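Local coordinates for type VI secretion system component (Escherichia coli O6, PDB 2P5Z), which is a component of the type VI secretion system, resembles the T4 phage tail proteins gp27 and gp5, and probably forms part of the cell-puncturing device, at residues P379-M383 and F456-D462. Numbering follows the deposited sequence.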
ATOM      1  N   PRO A 379      -9.901  -3.924   8.826  1.00 55.86           N
ATOM      2  CA  PRO A 379     -10.908  -4.047   7.765  1.00 53.34           C
ATOM      3  C   PRO A 379     -11.332  -5.487   7.490  1.00 53.66           C
ATOM      4  O   PRO A 379     -10.526  -6.416   7.623  1.00 50.72           O
ATOM      5  CB  PRO A 379     -10.192  -3.480   6.528  1.00 52.39           C
ATOM      6  CG  PRO A 379      -8.735  -3.542   6.856  1.00 54.41           C
ATOM      7  CD  PRO A 379      -8.655  -3.312   8.338  1.00 54.41           C
ATOM      8  N   ARG A 380     -12.600  -5.658   7.117  1.00 56.92           N
ATOM      9  CA  ARG A 380     -13.151  -6.966   6.779  1.00 52.72           C
ATOM     10  C   ARG A 380     -12.602  -7.449   5.450  1.00 48.91           C
ATOM     11  O   ARG A 380     -12.308  -6.641   4.579  1.00 48.01           O
ATOM     12  CB  ARG A 380     -14.672  -6.879   6.726  1.00 56.67           C
ATOM     13  CG  ARG A 380     -15.309  -7.475   7.942  1.00 59.69           C
ATOM     14  CD  ARG A 380     -16.758  -7.095   8.123  1.00 59.01           C
ATOM     15  NE  ARG A 380     -17.201  -7.593   9.417  1.00 61.05           N
ATOM     16  CZ  ARG A 380     -17.719  -8.804   9.613  1.00 66.24           C
ATOM     17  NH1 ARG A 380     -17.890  -9.641   8.598  1.00 68.01           N
ATOM     18  NH2 ARG A 380     -18.077  -9.186  10.831  1.00 69.53           N
ATOM     19  N   PRO A 381     -12.434  -8.763   5.290  1.00 47.99           N
ATOM     20  CA  PRO A 381     -12.032  -9.219   3.964  1.00 48.73           C
ATOM     21  C   PRO A 381     -13.159  -8.990   2.933  1.00 52.34           C
ATOM     22  O   PRO A 381     -14.359  -9.019   3.275  1.00 48.59           O
ATOM     23  CB  PRO A 381     -11.741 -10.709   4.166  1.00 48.60           C
ATOM     24  CG  PRO A 381     -12.447 -11.090   5.396  1.00 48.17           C
ATOM     25  CD  PRO A 381     -12.577  -9.870   6.253  1.00 49.23           C
ATOM     26  N   VAL A 382     -12.764  -8.709   1.697  1.00 49.71           N
ATOM     27  CA  VAL A 382     -13.722  -8.323   0.685  1.00 50.14           C
ATOM     28  C   VAL A 382     -14.012  -9.548  -0.171  1.00 51.75           C
ATOM     29  O   VAL A 382     -13.097 -10.115  -0.793  1.00 49.26           O
ATOM     30  CB  VAL A 382     -13.201  -7.113  -0.122  1.00 51.74           C
ATOM     31  CG1 VAL A 382     -14.043  -6.851  -1.350  1.00 49.65           C
ATOM     32  CG2 VAL A 382     -13.174  -5.865   0.777  1.00 52.11           C
ATOM     33  N   MET A 383     -15.273  -9.993  -0.141  1.00 49.41           N
ATOM     34  CA  MET A 383     -15.657 -11.218  -0.836  1.00 51.01           C
ATOM     35  C   MET A 383     -16.163 -10.879  -2.224  1.00 53.73           C
ATOM     36  O   MET A 383     -17.324 -10.498  -2.403  1.00 57.62           O
ATOM     37  CB  MET A 383     -16.709 -12.006  -0.059  1.00 48.02           C
ATOM     38  CG  MET A 383     -16.286 -12.385   1.354  1.00 46.18           C
ATOM     39  SD  MET A 383     -15.022 -13.653   1.398  1.00 38.08           S
ATOM     40  CE  MET A 383     -14.269 -13.184   2.906  1.00 49.39           C
ATOM     41  N   PHE A 456     -22.143 -12.929  -1.549  1.00 41.25           N
ATOM     42  CA  PHE A 456     -22.033 -12.224  -0.285  1.00 39.36           C
ATOM     43  C   PHE A 456     -22.478 -10.807  -0.455  1.00 42.10           C
ATOM     44  O   PHE A 456     -21.952 -10.076  -1.298  1.00 44.96           O
ATOM     45  CB  PHE A 456     -20.593 -12.275   0.216  1.00 35.75           C
ATOM     46  CG  PHE A 456     -20.111 -13.666   0.517  1.00 29.77           C
ATOM     47  CD1 PHE A 456     -20.351 -14.232   1.744  1.00 23.49           C
ATOM     48  CD2 PHE A 456     -19.459 -14.414  -0.448  1.00 29.03           C
ATOM     49  CE1 PHE A 456     -19.920 -15.504   2.025  1.00 27.10           C
ATOM     50  CE2 PHE A 456     -19.035 -15.696  -0.171  1.00 32.97           C
ATOM     51  CZ  PHE A 456     -19.268 -16.240   1.075  1.00 30.30           C
ATOM     52  N   GLU A 457     -23.461 -10.430   0.342  1.00 43.67           N
ATOM     53  CA  GLU A 457     -24.087  -9.139   0.208  1.00 53.18           C
ATOM     54  C   GLU A 457     -23.096  -8.048   0.635  1.00 56.28           C
ATOM     55  O   GLU A 457     -22.537  -8.108   1.730  1.00 57.79           O
ATOM     56  CB  GLU A 457     -25.350  -9.125   1.051  1.00 56.85           C
ATOM     57  CG  GLU A 457     -26.218  -7.945   0.827  1.00 63.66           C
ATOM     58  CD  GLU A 457     -27.541  -8.095   1.521  1.00 67.93           C
ATOM     59  OE1 GLU A 457     -27.569  -8.107   2.774  1.00 70.04           O
ATOM     60  OE2 GLU A 457     -28.555  -8.202   0.806  1.00 70.50           O
ATOM     61  N   GLU A 458     -22.891  -7.074  -0.253  1.00 57.49           N
ATOM     62  CA  GLU A 458     -21.785  -6.080  -0.225  1.00 61.04           C
ATOM     63  C   GLU A 458     -20.378  -6.574   0.162  1.00 56.68           C
ATOM     64  O   GLU A 458     -19.643  -5.873   0.832  1.00 55.60           O
ATOM     65  CB  GLU A 458     -22.164  -4.755   0.471  1.00 64.45           C
ATOM     66  CG  GLU A 458     -22.802  -4.844   1.857  1.00 69.85           C
ATOM     67  CD  GLU A 458     -23.640  -3.623   2.190  1.00 70.77           C
ATOM     68  OE1 GLU A 458     -23.118  -2.490   2.054  1.00 74.29           O
ATOM     69  OE2 GLU A 458     -24.818  -3.794   2.587  1.00 72.70           O
ATOM     70  N   GLY A 459     -20.017  -7.778  -0.275  1.00 55.54           N
ATOM     71  CA  GLY A 459     -18.683  -8.326  -0.046  1.00 50.43           C
ATOM     72  C   GLY A 459     -18.447  -8.827   1.368  1.00 49.52           C
ATOM     73  O   GLY A 459     -17.361  -9.298   1.689  1.00 50.22           O
ATOM     74  N   ASN A 460     -19.467  -8.720   2.210  1.00 47.04           N
ATOM     75  CA  ASN A 460     -19.398  -9.123   3.604  1.00 49.30           C
ATOM     76  C   ASN A 460     -19.473 -10.647   3.766  1.00 53.25           C
ATOM     77  O   ASN A 460     -20.462 -11.272   3.377  1.00 55.36           O
ATOM     78  CB  ASN A 460     -20.549  -8.450   4.346  1.00 47.53           C
ATOM     79  CG  ASN A 460     -20.364  -8.433   5.844  1.00 48.72           C
ATOM     80  OD1 ASN A 460     -19.865  -9.390   6.454  1.00 46.21           O
ATOM     81  ND2 ASN A 460     -20.799  -7.341   6.459  1.00 47.39           N
ATOM     82  N   PRO A 461     -18.442 -11.248   4.385  1.00 55.34           N
ATOM     83  CA  PRO A 461     -18.367 -12.702   4.597  1.00 55.07           C
ATOM     84  C   PRO A 461     -19.451 -13.249   5.519  1.00 53.21           C
ATOM     85  O   PRO A 461     -19.697 -14.452   5.515  1.00 58.76           O
ATOM     86  CB  PRO A 461     -17.000 -12.889   5.268  1.00 55.50           C
ATOM     87  CG  PRO A 461     -16.706 -11.570   5.899  1.00 53.24           C
ATOM     88  CD  PRO A 461     -17.259 -10.563   4.928  1.00 54.16           C
ATOM     89  N   ASP A 462     -20.084 -12.379   6.299  1.00 51.16           N
ATOM     90  CA  ASP A 462     -21.152 -12.796   7.199  1.00 53.05           C
ATOM     91  C   ASP A 462     -22.550 -12.477   6.654  1.00 55.29           C
ATOM     92  O   ASP A 462     -23.533 -12.422   7.397  1.00 54.19           O
ATOM     93  CB  ASP A 462     -20.943 -12.210   8.595  1.00 51.75           C
ATOM     94  CG  ASP A 462     -19.661 -12.724   9.260  1.00 55.52           C
ATOM     95  OD1 ASP A 462     -19.293 -13.920   9.073  1.00 48.74           O
ATOM     96  OD2 ASP A 462     -19.012 -11.911   9.966  1.00 57.41           O
TER
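The side chain of M383 lies against 456-462. Its CB rests 3.7 Å from F456 CD2. CG sits over one face of the same ring, near its edge atoms, and also approaches G459 O and the CA of P461. The side chain bends at chi2 (-71°), which leaves SD above the face of F456, 4.9 Å from the ring centroid, a long Met-aromatic contact. Beyond the sulfur, CE reaches CB of P461 (3.6 Å), the two side chains crossing at about a right angle. M383 N donates to G459 O (2.9 Å), while G459 closes a CA-H...O contact to M383 O from within the type I' turn E457-N460. At the other end, R380 runs extended from CG to NE and grips D462 end-on, NH1 (2.9 Å) and NH2 (3.0 Å) both donating to OD2, with the guanidinium and carboxylate planes 75° apart. N460 OD1 accepts from D462 N in an Asx turn, which shapes the backbone that carries the carboxylate. R380 has a second anionic partner, E181 of helix 171-182, through NE, and D462 OD1 accepts from M165 N. The contact thus ties the loop that leads into strand 387-391 to the hairpin between strands 451-456 and 464-469 of the OB domain, beside helix 171-182, with another copy of the protein packing on V382, E457 and E458.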